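PDB 3KXW: saframycin Mx1 synthetase B from Legionella pneumophila subsp. pneumophila, which belongs to the ANL superfamily as a fatty acid AMP ligase and holds 5'-O-[(S)-(dodecanoyloxy)(hydroxy)phosphoryl]adenosine in its pocket. Local coordinates for residues Q11-V16 with P230-I235; V93-P98 with P138-I143; K411-Q416 with R421-G426; V504-K509 with N523-L528. One frame throughout, in Å; residues are numbered along the deposited sequence.

Contact 1 of 4, residues Q11-V16 with P230-I235; sequences QSLVDV and PIYGGI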
loop_
_atom_site.group_PDB
_atom_site.type_symbol
_atom_site.label_atom_id
_atom_site.label_comp_id
_atom_site.label_asym_id
_atom_site.label_seq_id
_atom_site.Cartn_x
_atom_site.Cartn_y
_atom_site.Cartn_z
ATOM N N GLN A 11 22.635 7.075 -13.085
ATOM C CA GLN A 11 21.661 8.151 -13.156
ATOM C C GLN A 11 20.234 7.638 -13.243
ATOM O O GLN A 11 19.290 8.409 -13.129
ATOM C CB GLN A 11 21.984 9.084 -14.326
ATOM C CG GLN A 11 23.322 9.766 -14.134
ATOM C CD GLN A 11 23.331 10.622 -12.888
ATOM O OE1 GLN A 11 24.106 10.384 -11.948
ATOM N NE2 GLN A 11 22.459 11.623 -12.862
ATOM N N SER A 12 20.081 6.333 -13.457
ATOM C CA SER A 12 18.768 5.721 -13.398
ATOM C C SER A 12 18.853 4.305 -12.853
ATOM O O SER A 12 19.919 3.703 -12.836
ATOM C CB SER A 12 18.131 5.684 -14.779
ATOM O OG SER A 12 18.770 4.700 -15.586
ATOM N N LEU A 13 17.710 3.761 -12.434
ATOM C CA LEU A 13 17.664 2.384 -11.973
ATOM C C LEU A 13 18.064 1.436 -13.095
ATOM O O LEU A 13 18.593 0.353 -12.842
ATOM C CB LEU A 13 16.252 2.039 -11.485
ATOM C CG LEU A 13 16.115 0.641 -10.883
ATOM C CD1 LEU A 13 17.025 0.493 -9.668
ATOM C CD2 LEU A 13 14.630 0.385 -10.520
ATOM N N VAL A 14 17.799 1.837 -14.331
ATOM C CA VAL A 14 18.200 1.015 -15.488
ATOM C C VAL A 14 19.698 0.684 -15.424
ATOM O O VAL A 14 20.101 -0.480 -15.574
ATOM C CB VAL A 14 17.876 1.692 -16.831
ATOM C CG1 VAL A 14 18.520 0.927 -18.015
ATOM C CG2 VAL A 14 16.351 1.784 -17.031
ATOM N N ASP A 15 20.520 1.706 -15.220
ATOM C CA ASP A 15 21.972 1.501 -15.204
ATOM C C ASP A 15 22.447 0.770 -13.966
ATOM O O ASP A 15 23.451 0.044 -14.009
ATOM C CB ASP A 15 22.718 2.820 -15.408
ATOM C CG ASP A 15 22.621 3.308 -16.835
ATOM O OD1 ASP A 15 22.419 2.452 -17.739
ATOM O OD2 ASP A 15 22.747 4.526 -17.050
ATOM N N VAL A 16 21.729 0.943 -12.858
ATOM C CA VAL A 16 22.045 0.172 -11.666
ATOM C C VAL A 16 21.862 -1.320 -11.945
ATOM O O VAL A 16 22.725 -2.141 -11.594
ATOM C CB VAL A 16 21.189 0.577 -10.451
ATOM C CG1 VAL A 16 21.454 -0.395 -9.280
ATOM C CG2 VAL A 16 21.500 2.017 -10.049
ATOM N N PRO A 230 15.263 -3.336 -3.003
ATOM C CA PRO A 230 16.186 -4.484 -3.023
ATOM C C PRO A 230 16.925 -4.635 -4.360
ATOM O O PRO A 230 18.114 -4.946 -4.386
ATOM C CB PRO A 230 15.268 -5.710 -2.815
ATOM C CG PRO A 230 13.932 -5.194 -2.475
ATOM C CD PRO A 230 13.878 -3.707 -2.635
ATOM N N ILE A 231 16.220 -4.456 -5.471
ATOM C CA ILE A 231 16.892 -4.513 -6.771
ATOM C C ILE A 231 18.031 -3.476 -6.854
ATOM O O ILE A 231 19.166 -3.801 -7.226
ATOM C CB ILE A 231 15.863 -4.362 -7.930
ATOM C CG1 ILE A 231 14.979 -5.614 -7.968
ATOM C CG2 ILE A 231 16.578 -4.177 -9.287
ATOM C CD1 ILE A 231 13.826 -5.554 -8.971
ATOM N N TYR A 232 17.724 -2.238 -6.481
ATOM C CA TYR A 232 18.713 -1.164 -6.385
ATOM C C TYR A 232 19.889 -1.497 -5.454
ATOM O O TYR A 232 21.054 -1.207 -5.756
ATOM C CB TYR A 232 17.984 0.086 -5.891
ATOM C CG TYR A 232 18.869 1.239 -5.454
ATOM C CD1 TYR A 232 19.464 2.069 -6.395
ATOM C CD2 TYR A 232 19.079 1.513 -4.112
ATOM C CE1 TYR A 232 20.248 3.144 -6.002
ATOM C CE2 TYR A 232 19.854 2.588 -3.709
ATOM C CZ TYR A 232 20.429 3.391 -4.658
ATOM O OH TYR A 232 21.200 4.448 -4.268
ATOM N N GLY A 233 19.597 -2.079 -4.298
ATOM C CA GLY A 233 20.622 -2.288 -3.283
ATOM C C GLY A 233 21.349 -3.635 -3.303
ATOM O O GLY A 233 22.190 -3.895 -2.445
ATOM N N GLY A 234 21.032 -4.504 -4.259
ATOM C CA GLY A 234 21.722 -5.789 -4.351
ATOM C C GLY A 234 21.246 -6.838 -3.353
ATOM O O GLY A 234 21.991 -7.748 -2.968
ATOM N N ILE A 235 19.989 -6.711 -2.940
ATOM C CA ILE A 235 19.445 -7.455 -1.808
ATOM C C ILE A 235 18.310 -8.336 -2.255
ATOM O O ILE A 235 17.492 -7.921 -3.085
ATOM C CB ILE A 235 18.811 -6.479 -0.786
ATOM C CG1 ILE A 235 19.878 -5.603 -0.139
ATOM C CG2 ILE A 235 17.984 -7.240 0.283
ATOM C CD1 ILE A 235 21.038 -6.348 0.365
#
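Leu13 and Val16 reach from the first turn of helix 13-23 to Tyr232 in the last turn of helix 220-233, a helix-to-helix contact that joins the first long helix of the chain to helix 220-233. Leu13 CD1 lies at the edge of the Tyr232 ring, near its plane, and comes closest to the stem of that side chain, 3.9 Å from Tyr232 CB. One turn along, Val16 is directed at the partner helix and its two methyl groups divide the work. CG1 is anti to the backbone N (chi1 173°) and CG2 anti to the carbonyl carbon, which sends CG1 to 3.6 Å from the carbonyl oxygen, Tyr232 O, and CG2 obliquely to the ring, 4.2 Å from Tyr232 CD1. Leucine and valine suit this place by offering methyl groups to the stem and ring of a buried tyrosine, whose oxygens have polar partners elsewhere: Tyr232 O accepts a hydrogen bond from Arg20, on the same helix as Val16, and the phenol oxygen is bonded to the backbone nitrogen of Ser2. Leu196 and Asn197 of helix 189-202 also touch its side chain. Both helix ends are shaped locally. Gly234 closes helix 220-233 in a Schellman motif, with a positive phi of 78° that glycine adopts easily. At the start of helix 13-23, Ser12 is the N-cap, its OG accepting a weak bond from Asp15 N at 3.5 Å.

Contact 2 of 4, residues V93-P98 with P138-I143; sequences VPIYPP and PKFLKI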
loop_
_atom_site.group_PDB
_atom_site.type_symbol
_atom_site.label_atom_id
_atom_site.label_comp_id
_atom_site.label_asym_id
_atom_site.label_seq_id
_atom_site.Cartn_x
_atom_site.Cartn_y
_atom_site.Cartn_z
ATOM N N VAL A 93 2.884 2.086 -16.216
ATOM C CA VAL A 93 1.622 2.344 -15.529
ATOM C C VAL A 93 1.000 1.033 -15.049
ATOM O O VAL A 93 0.214 0.395 -15.758
ATOM C CB VAL A 93 0.593 3.126 -16.422
ATOM C CG1 VAL A 93 -0.661 3.463 -15.595
ATOM C CG2 VAL A 93 1.234 4.405 -17.012
ATOM N N PRO A 94 1.360 0.620 -13.831
ATOM C CA PRO A 94 0.853 -0.624 -13.244
ATOM C C PRO A 94 -0.602 -0.548 -12.798
ATOM O O PRO A 94 -0.982 0.435 -12.158
ATOM C CB PRO A 94 1.727 -0.809 -11.993
ATOM C CG PRO A 94 2.919 0.019 -12.198
ATOM C CD PRO A 94 2.430 1.213 -13.020
ATOM N N ILE A 95 -1.394 -1.571 -13.106
ATOM C CA ILE A 95 -2.764 -1.638 -12.602
ATOM C C ILE A 95 -3.121 -3.058 -12.153
ATOM O O ILE A 95 -2.618 -4.031 -12.709
ATOM C CB ILE A 95 -3.809 -1.179 -13.662
ATOM C CG1 ILE A 95 -3.858 -2.157 -14.839
ATOM C CG2 ILE A 95 -3.517 0.222 -14.142
ATOM C CD1 ILE A 95 -5.019 -1.887 -15.850
ATOM N N TYR A 96 -3.981 -3.156 -11.142
ATOM C CA TYR A 96 -4.595 -4.421 -10.728
ATOM C C TYR A 96 -5.391 -4.995 -11.885
ATOM O O TYR A 96 -6.095 -4.261 -12.567
ATOM C CB TYR A 96 -5.594 -4.176 -9.586
ATOM C CG TYR A 96 -5.011 -3.707 -8.273
ATOM C CD1 TYR A 96 -4.633 -4.628 -7.282
ATOM C CD2 TYR A 96 -4.878 -2.342 -7.988
ATOM C CE1 TYR A 96 -4.104 -4.203 -6.056
ATOM C CE2 TYR A 96 -4.345 -1.913 -6.763
ATOM C CZ TYR A 96 -3.964 -2.851 -5.807
ATOM O OH TYR A 96 -3.430 -2.423 -4.609
ATOM N N PRO A 97 -5.302 -6.308 -12.111
ATOM C CA PRO A 97 -6.177 -6.905 -13.124
ATOM C C PRO A 97 -7.644 -6.574 -12.805
ATOM O O PRO A 97 -8.043 -6.670 -11.638
ATOM C CB PRO A 97 -5.878 -8.406 -12.989
ATOM C CG PRO A 97 -4.453 -8.434 -12.565
ATOM C CD PRO A 97 -4.294 -7.263 -11.617
ATOM N N PRO A 98 -8.418 -6.146 -13.820
ATOM C CA PRO A 98 -9.786 -5.630 -13.632
ATOM C C PRO A 98 -10.789 -6.772 -13.489
ATOM O O PRO A 98 -11.669 -6.951 -14.338
ATOM C CB PRO A 98 -10.039 -4.829 -14.915
ATOM C CG PRO A 98 -9.165 -5.484 -15.959
ATOM C CD PRO A 98 -7.977 -6.093 -15.227
ATOM N N PRO A 138 -5.056 -8.111 -30.619
ATOM C CA PRO A 138 -5.855 -7.989 -29.399
ATOM C C PRO A 138 -5.770 -6.575 -28.842
ATOM O O PRO A 138 -4.732 -5.927 -28.977
ATOM C CB PRO A 138 -5.175 -8.955 -28.428
ATOM C CG PRO A 138 -4.138 -9.677 -29.208
ATOM C CD PRO A 138 -3.818 -8.872 -30.407
ATOM N N LYS A 139 -6.857 -6.118 -28.223
ATOM C CA LYS A 139 -6.914 -4.806 -27.581
ATOM C C LYS A 139 -7.625 -4.880 -26.232
ATOM O O LYS A 139 -8.591 -5.621 -26.072
ATOM C CB LYS A 139 -7.610 -3.795 -28.494
ATOM C CG LYS A 139 -6.817 -3.500 -29.750
ATOM C CD LYS A 139 -7.525 -2.520 -30.653
ATOM C CE LYS A 139 -6.739 -2.341 -31.946
ATOM N NZ LYS A 139 -6.753 -0.908 -32.356
ATOM N N PHE A 140 -7.113 -4.135 -25.253
ATOM C CA PHE A 140 -7.788 -3.991 -23.973
ATOM C C PHE A 140 -8.231 -2.538 -23.825
ATOM O O PHE A 140 -7.405 -1.632 -23.873
ATOM C CB PHE A 140 -6.853 -4.385 -22.815
ATOM C CG PHE A 140 -7.383 -4.008 -21.451
ATOM C CD1 PHE A 140 -8.494 -4.655 -20.928
ATOM C CD2 PHE A 140 -6.772 -3.009 -20.702
ATOM C CE1 PHE A 140 -8.989 -4.320 -19.681
ATOM C CE2 PHE A 140 -7.270 -2.653 -19.444
ATOM C CZ PHE A 140 -8.375 -3.310 -18.933
ATOM N N LEU A 141 -9.536 -2.316 -23.679
ATOM C CA LEU A 141 -10.064 -0.956 -23.674
ATOM C C LEU A 141 -9.397 -0.101 -24.746
ATOM O O LEU A 141 -8.899 1.002 -24.475
ATOM C CB LEU A 141 -9.908 -0.326 -22.285
ATOM C CG LEU A 141 -10.431 -1.096 -21.068
ATOM C CD1 LEU A 141 -10.130 -0.295 -19.803
ATOM C CD2 LEU A 141 -11.955 -1.384 -21.162
ATOM N N LYS A 142 -9.380 -0.636 -25.968
ATOM C CA LYS A 142 -8.856 0.027 -27.169
ATOM C C LYS A 142 -7.348 0.183 -27.236
ATOM O O LYS A 142 -6.845 0.807 -28.160
ATOM C CB LYS A 142 -9.498 1.399 -27.401
ATOM C CG LYS A 142 -11.001 1.410 -27.288
ATOM C CD LYS A 142 -11.540 2.796 -27.597
ATOM C CE LYS A 142 -12.996 2.916 -27.181
ATOM N NZ LYS A 142 -13.546 4.266 -27.521
ATOM N N ILE A 143 -6.627 -0.364 -26.264
ATOM C CA ILE A 143 -5.169 -0.258 -26.280
ATOM C C ILE A 143 -4.578 -1.547 -26.824
ATOM O O ILE A 143 -4.913 -2.622 -26.338
ATOM C CB ILE A 143 -4.577 -0.054 -24.861
ATOM C CG1 ILE A 143 -5.331 1.028 -24.089
ATOM C CG2 ILE A 143 -3.088 0.277 -24.969
ATOM C CD1 ILE A 143 -5.391 2.357 -24.834
#
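The Phe140 ring meets the chain of residues 93-98 through its far end, approached obliquely by Pro98 and Ile95, while Leu141 CG, from its own segment, sits over the centre of one face, 3.6 Å above the plane. Pro98 makes the closer approach: its CG, the outermost corner of the pyrrolidine ring, is 3.8 Å from Phe140 CZ and 3.9 Å from Phe140 CE1, so it straddles one ring bond. The two side chains run past each other in opposite directions. Ile95 adds a looser touch, with the terminal methyl CD1 4.3 Å from Phe140 CE2. A long aromatic side chain is apt here, because the backbones are well separated: even the nearest alpha carbons, Pro98 CA and Phe140 CA, are 10.7 Å apart. With CG anti to the backbone N (chi1 169°), the ring extends across that gap. Behind it, a type I' turn from Phe140 to Ile143 forms a tight hairpin, closed by Phe140 N to Ile143 O at 2.9 Å and by the reciprocal bond from Ile143 N to Phe140 O. Strands 91-95 and 139-140 are the outermost of a mixed five-stranded sheet, so Ile95 and Phe140 meet from its two border strands, with Pro98 just beyond the first. Phe129 of helix 123-129 touches both Phe140 and Pro98, and helix 101-114 packs on Pro98 through Leu104 and on Leu141 through Gln108.

Contact 3 of 4, residues K411-Q416 with R421-G426; sequences KGYWNQ and RHAFAG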
loop_
_atom_site.group_PDB
_atom_site.type_symbol
_atom_site.label_atom_id
_atom_site.label_comp_id
_atom_site.label_asym_id
_atom_site.label_seq_id
_atom_site.Cartn_x
_atom_site.Cartn_y
_atom_site.Cartn_z
ATOM N N LYS A 411 6.729 15.039 -9.361
ATOM C CA LYS A 411 6.572 16.114 -10.318
ATOM C C LYS A 411 5.124 16.634 -10.486
ATOM O O LYS A 411 4.895 17.709 -11.036
ATOM C CB LYS A 411 7.136 15.630 -11.673
ATOM C CG LYS A 411 6.919 16.587 -12.853
ATOM C CD LYS A 411 7.433 17.978 -12.559
ATOM C CE LYS A 411 7.522 18.803 -13.841
ATOM N NZ LYS A 411 8.115 20.155 -13.567
ATOM N N GLY A 412 4.144 15.881 -10.027
ATOM C CA GLY A 412 2.763 16.304 -10.175
ATOM C C GLY A 412 1.877 15.096 -10.411
ATOM O O GLY A 412 2.314 13.967 -10.265
ATOM N N TYR A 413 0.630 15.344 -10.772
ATOM C CA TYR A 413 -0.286 14.295 -11.160
ATOM C C TYR A 413 -0.444 14.338 -12.677
ATOM O O TYR A 413 -0.675 15.413 -13.245
ATOM C CB TYR A 413 -1.652 14.535 -10.525
ATOM C CG TYR A 413 -1.650 14.561 -9.009
ATOM C CD1 TYR A 413 -1.282 13.443 -8.261
ATOM C CD2 TYR A 413 -2.062 15.693 -8.331
ATOM C CE1 TYR A 413 -1.313 13.484 -6.860
ATOM C CE2 TYR A 413 -2.095 15.740 -6.960
ATOM C CZ TYR A 413 -1.717 14.637 -6.222
ATOM O OH TYR A 413 -1.778 14.731 -4.837
ATOM N N TRP A 414 -0.349 13.177 -13.321
ATOM C CA TRP A 414 -0.426 13.121 -14.782
ATOM C C TRP A 414 -1.685 13.797 -15.322
ATOM O O TRP A 414 -2.789 13.405 -14.988
ATOM C CB TRP A 414 -0.362 11.678 -15.288
ATOM C CG TRP A 414 -0.228 11.645 -16.771
ATOM C CD1 TRP A 414 -1.220 11.455 -17.687
ATOM C CD2 TRP A 414 0.973 11.850 -17.509
ATOM N NE1 TRP A 414 -0.702 11.522 -18.959
ATOM C CE2 TRP A 414 0.641 11.766 -18.879
ATOM C CE3 TRP A 414 2.292 12.102 -17.146
ATOM C CZ2 TRP A 414 1.594 11.909 -19.895
ATOM C CZ3 TRP A 414 3.248 12.238 -18.159
ATOM C CH2 TRP A 414 2.885 12.145 -19.518
ATOM N N ASN A 415 -1.498 14.835 -16.130
ATOM C CA ASN A 415 -2.616 15.468 -16.826
ATOM C C ASN A 415 -3.711 16.016 -15.893
ATOM O O ASN A 415 -4.885 16.006 -16.242
ATOM C CB ASN A 415 -3.229 14.462 -17.818
ATOM C CG ASN A 415 -4.108 15.134 -18.844
ATOM O OD1 ASN A 415 -3.796 16.227 -19.299
ATOM N ND2 ASN A 415 -5.233 14.502 -19.195
ATOM N N GLN A 416 -3.321 16.472 -14.709
ATOM C CA GLN A 416 -4.248 17.095 -13.760
ATOM C C GLN A 416 -3.597 18.358 -13.205
ATOM O O GLN A 416 -3.069 18.374 -12.086
ATOM C CB GLN A 416 -4.648 16.139 -12.628
ATOM C CG GLN A 416 -5.477 14.920 -13.089
ATOM C CD GLN A 416 -6.218 14.236 -11.957
ATOM O OE1 GLN A 416 -6.964 14.877 -11.222
ATOM N NE2 GLN A 416 -6.046 12.922 -11.833
ATOM N N ARG A 421 -1.287 21.853 -8.907
ATOM C CA ARG A 421 -1.032 23.109 -8.220
ATOM C C ARG A 421 -1.555 23.091 -6.773
ATOM O O ARG A 421 -0.927 23.649 -5.880
ATOM C CB ARG A 421 -1.674 24.278 -8.962
ATOM C CG ARG A 421 -1.902 25.429 -8.007
ATOM C CD ARG A 421 -1.998 26.734 -8.711
ATOM N NE ARG A 421 -0.689 27.321 -8.970
ATOM C CZ ARG A 421 -0.486 28.630 -9.056
ATOM N NH1 ARG A 421 0.729 29.110 -9.305
ATOM N NH2 ARG A 421 -1.513 29.461 -8.894
ATOM N N HIS A 422 -2.703 22.454 -6.574
ATOM C CA HIS A 422 -3.349 22.266 -5.261
ATOM C C HIS A 422 -2.454 21.528 -4.253
ATOM O O HIS A 422 -2.522 21.793 -3.053
ATOM C CB HIS A 422 -4.672 21.506 -5.459
ATOM C CG HIS A 422 -5.510 21.372 -4.219
ATOM N ND1 HIS A 422 -6.396 22.347 -3.802
ATOM C CD2 HIS A 422 -5.617 20.360 -3.322
ATOM C CE1 HIS A 422 -6.985 21.957 -2.685
ATOM N NE2 HIS A 422 -6.535 20.753 -2.372
ATOM N N ALA A 423 -1.596 20.633 -4.732
ATOM C CA ALA A 423 -0.830 19.779 -3.825
ATOM C C ALA A 423 0.677 20.020 -3.812
ATOM O O ALA A 423 1.332 19.842 -2.779
ATOM C CB ALA A 423 -1.122 18.288 -4.137
ATOM N N PHE A 424 1.242 20.370 -4.961
ATOM C CA PHE A 424 2.684 20.456 -5.103
ATOM C C PHE A 424 3.238 21.896 -5.102
ATOM O O PHE A 424 4.431 22.106 -5.377
ATOM C CB PHE A 424 3.138 19.751 -6.387
ATOM C CG PHE A 424 2.965 18.252 -6.362
ATOM C CD1 PHE A 424 3.992 17.431 -5.915
ATOM C CD2 PHE A 424 1.777 17.665 -6.792
ATOM C CE1 PHE A 424 3.845 16.046 -5.897
ATOM C CE2 PHE A 424 1.615 16.278 -6.786
ATOM C CZ PHE A 424 2.656 15.465 -6.330
ATOM N N ALA A 425 2.396 22.873 -4.805
ATOM C CA ALA A 425 2.853 24.265 -4.843
ATOM C C ALA A 425 2.642 24.997 -3.520
ATOM O O ALA A 425 2.294 26.173 -3.504
ATOM C CB ALA A 425 2.167 25.034 -5.994
ATOM N N GLY A 426 2.830 24.297 -2.407
ATOM C CA GLY A 426 2.641 24.906 -1.106
ATOM C C GLY A 426 3.666 25.999 -0.828
ATOM O O GLY A 426 4.851 25.787 -0.992
#
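Gly412 brings its backbone to within 6.6 Å of that of Phe424, measured from CA to CA, with a phi of 145° and a backbone shape that would press a beta carbon against the preceding carbonyl oxygen. Being glycine, it can lie flat against the Phe424 ring in a CH-pi contact: its CA is 3.9 Å from the ring centroid and 23° off the normal, displaced toward the CE2 side. The same phenylalanine is used twice. While Gly412 takes a face, the edge carrying CE2 points at the face of Tyr413, giving a T-shaped pair with centroids 5.2 Å apart and planes at 72°. Phe424 CE2 stands 3.8 Å from Tyr413 CE2, toward the rim of the tyrosine ring. Further out, the small Ala423 CB fits obliquely by the phenol end, 3.7 Å from Tyr413 OH. That hydroxyl is hydrogen-bonded to Glu331, which also touches Phe424, so a carboxylate helps to fix the tip of the tyrosine. Thr420 OG1 links the backbone at Tyr413 N and Gln416 O, tying the turn to the helix it precedes. A type II turn from Tyr413 to Gln416, closed by Gln416 N to Tyr413 O at 3.2 Å, leads into the N-cap of helix 417-424, Gln416. The T-shaped aromatic pair thus packs the start of that turn on the end of the helix, near the ligand pocket of this ANL-superfamily protein.

Contact 4 of 4, residues V504-K509 with N523-L528; sequences VMCEVK and NEIFEL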
loop_
_atom_site.group_PDB
_atom_site.type_symbol
_atom_site.label_atom_id
_atom_site.label_comp_id
_atom_site.label_asym_id
_atom_site.label_seq_id
_atom_site.Cartn_x
_atom_site.Cartn_y
_atom_site.Cartn_z
ATOM N N VAL A 504 -19.148 -3.360 8.249
ATOM C CA VAL A 504 -20.045 -4.005 7.306
ATOM C C VAL A 504 -21.094 -4.746 8.111
ATOM O O VAL A 504 -20.750 -5.481 9.020
ATOM C CB VAL A 504 -19.299 -5.002 6.402
ATOM C CG1 VAL A 504 -20.297 -5.858 5.608
ATOM C CG2 VAL A 504 -18.305 -4.265 5.473
HETATM N N MSE A 505 -22.367 -4.539 7.800
HETATM C CA MSE A 505 -23.430 -5.289 8.483
HETATM C C MSE A 505 -24.206 -6.118 7.464
HETATM O O MSE A 505 -24.597 -5.598 6.422
HETATM C CB MSE A 505 -24.391 -4.332 9.198
HETATM C CG MSE A 505 -25.420 -5.025 10.073
HETATM SE SE MSE A 505 -26.505 -3.683 11.036
HETATM C CE MSE A 505 -25.112 -3.029 12.265
ATOM N N CYS A 506 -24.450 -7.394 7.772
ATOM C CA CYS A 506 -25.135 -8.285 6.833
ATOM C C CYS A 506 -26.247 -9.026 7.527
ATOM O O CYS A 506 -26.048 -9.538 8.618
ATOM C CB CYS A 506 -24.169 -9.360 6.290
ATOM S SG CYS A 506 -22.737 -8.715 5.462
ATOM N N GLU A 507 -27.416 -9.096 6.899
ATOM C CA GLU A 507 -28.427 -10.063 7.329
ATOM C C GLU A 507 -27.930 -11.447 6.907
ATOM O O GLU A 507 -27.310 -11.582 5.848
ATOM C CB GLU A 507 -29.746 -9.793 6.625
ATOM C CG GLU A 507 -30.348 -8.435 6.913
ATOM C CD GLU A 507 -31.666 -8.232 6.146
ATOM O OE1 GLU A 507 -31.852 -8.877 5.091
ATOM O OE2 GLU A 507 -32.497 -7.432 6.616
ATOM N N VAL A 508 -28.167 -12.463 7.728
ATOM C CA VAL A 508 -27.842 -13.821 7.333
ATOM C C VAL A 508 -29.136 -14.604 7.234
ATOM O O VAL A 508 -30.025 -14.448 8.077
ATOM C CB VAL A 508 -26.855 -14.518 8.322
ATOM C CG1 VAL A 508 -25.494 -13.802 8.306
ATOM C CG2 VAL A 508 -27.409 -14.512 9.710
ATOM N N LYS A 509 -29.260 -15.422 6.190
ATOM C CA LYS A 509 -30.460 -16.238 6.043
ATOM C C LYS A 509 -30.672 -17.126 7.257
ATOM O O LYS A 509 -31.787 -17.262 7.731
ATOM C CB LYS A 509 -30.401 -17.115 4.784
ATOM C CG LYS A 509 -30.388 -16.340 3.463
ATOM C CD LYS A 509 -30.258 -17.278 2.265
ATOM C CE LYS A 509 -30.264 -16.503 0.971
ATOM N NZ LYS A 509 -30.208 -17.449 -0.180
ATOM N N ASN A 523 -14.064 -13.935 7.348
ATOM C CA ASN A 523 -12.855 -13.940 6.526
ATOM C C ASN A 523 -13.121 -13.695 5.040
ATOM O O ASN A 523 -12.364 -12.988 4.378
ATOM C CB ASN A 523 -12.056 -15.230 6.755
ATOM C CG ASN A 523 -11.616 -15.382 8.198
ATOM O OD1 ASN A 523 -11.402 -14.392 8.889
ATOM N ND2 ASN A 523 -11.487 -16.623 8.666
ATOM N N GLU A 524 -14.209 -14.265 4.523
ATOM C CA GLU A 524 -14.573 -14.082 3.120
ATOM C C GLU A 524 -14.949 -12.644 2.861
ATOM O O GLU A 524 -14.626 -12.078 1.812
ATOM C CB GLU A 524 -15.748 -14.998 2.738
ATOM C CG GLU A 524 -15.322 -16.438 2.563
ATOM C CD GLU A 524 -16.483 -17.422 2.585
ATOM O OE1 GLU A 524 -17.605 -17.037 2.990
ATOM O OE2 GLU A 524 -16.261 -18.598 2.220
ATOM N N ILE A 525 -15.648 -12.045 3.817
ATOM C CA ILE A 525 -16.012 -10.658 3.664
ATOM C C ILE A 525 -14.749 -9.792 3.655
ATOM O O ILE A 525 -14.569 -8.959 2.774
ATOM C CB ILE A 525 -16.967 -10.214 4.762
ATOM C CG1 ILE A 525 -18.322 -10.900 4.547
ATOM C CG2 ILE A 525 -17.117 -8.705 4.712
ATOM C CD1 ILE A 525 -19.287 -10.794 5.768
ATOM N N PHE A 526 -13.863 -10.013 4.617
ATOM C CA PHE A 526 -12.635 -9.230 4.659
ATOM C C PHE A 526 -11.860 -9.335 3.346
ATOM O O PHE A 526 -11.453 -8.318 2.758
ATOM C CB PHE A 526 -11.751 -9.601 5.864
ATOM C CG PHE A 526 -10.602 -8.649 6.057
ATOM C CD1 PHE A 526 -10.715 -7.556 6.902
ATOM C CD2 PHE A 526 -9.432 -8.824 5.347
ATOM C CE1 PHE A 526 -9.641 -6.668 7.065
ATOM C CE2 PHE A 526 -8.367 -7.943 5.485
ATOM C CZ PHE A 526 -8.481 -6.859 6.348
ATOM N N GLU A 527 -11.679 -10.556 2.863
ATOM C CA GLU A 527 -10.966 -10.772 1.593
ATOM C C GLU A 527 -11.633 -10.103 0.381
ATOM O O GLU A 527 -10.976 -9.480 -0.458
ATOM C CB GLU A 527 -10.775 -12.268 1.354
ATOM C CG GLU A 527 -10.121 -12.603 0.017
ATOM C CD GLU A 527 -10.145 -14.106 -0.274
ATOM O OE1 GLU A 527 -9.726 -14.902 0.606
ATOM O OE2 GLU A 527 -10.610 -14.486 -1.365
ATOM N N LEU A 528 -12.952 -10.201 0.305
ATOM C CA LEU A 528 -13.683 -9.584 -0.794
ATOM C C LEU A 528 -13.476 -8.090 -0.891
ATOM O O LEU A 528 -13.217 -7.565 -1.973
ATOM C CB LEU A 528 -15.185 -9.879 -0.673
ATOM C CG LEU A 528 -16.054 -9.264 -1.767
ATOM C CD1 LEU A 528 -15.777 -9.942 -3.111
ATOM C CD2 LEU A 528 -17.527 -9.398 -1.410
#
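Ile525 points from helix 515-533 straight at strand 499-508, where Val504 and Cys506, two residues apart and so on the same face of the strand, point back at it. The isoleucine meets them with different branches. Its longer arm ends in CD1, which comes to 4.0 Å from Cys506 SG, whereas the shorter branch places CG2 4.4 Å from Val504 CG1. The first torsion aims the fork: with chi1 at -69°, CG1 lies anti to the carbonyl carbon and CG2 anti to the backbone N, so the two branches spread over two successive same-face positions of the strand. Cys506 has its sulfur anti to the carbonyl carbon as well (chi1 -58°), which turns SG toward the helix. These are light van der Waals touches between apolar groups, and the nearest backbones, at Val504 CA and Ile525 CA, remain 8.6 Å apart. Residue types match that spacing: beta-branched valine favours an extended strand, the slim cysteine leaves room for the isoleucine's long arm, and all three are buried. Met505, present as selenomethionine, points away from the helix and touches Cys561 and Leu565 of helix 554-567. Ile525 also touches Ile540 of strand 539-544, which pairs in parallel with strand 499-508. Strand 499-508, helix 515-533 and strand 539-544 form a beta-alpha-beta crossover, and this contact packs its helix onto its first strand, in the smaller C-terminal region of this ANL-superfamily protein.

How the contacts relate
Contact 2 is nested along the chain within the long loop closed by contact 1, while contacts 3 and 4 follow in series. None touches another: the nearest atoms of contacts 2 and 3 are about 7 Å apart, and those of contacts 2 and 4 about 10 Å. Contacts 1 and 4 lie on opposite sides of the chain's centre, with their own centres about 43 Å apart. Contact 3 stands close to the bound 5'-O-[(S)-(dodecanoyloxy)(hydroxy)phosphoryl]adenosine, whose distance from the Tyr413 side chain is about 8 Å. The side chain of Tyr232 in contact 1 is about 11 Å from the same bound ligand. Contact 4 belongs to the C-terminal family region, and contact 2 to the AMP-binding one.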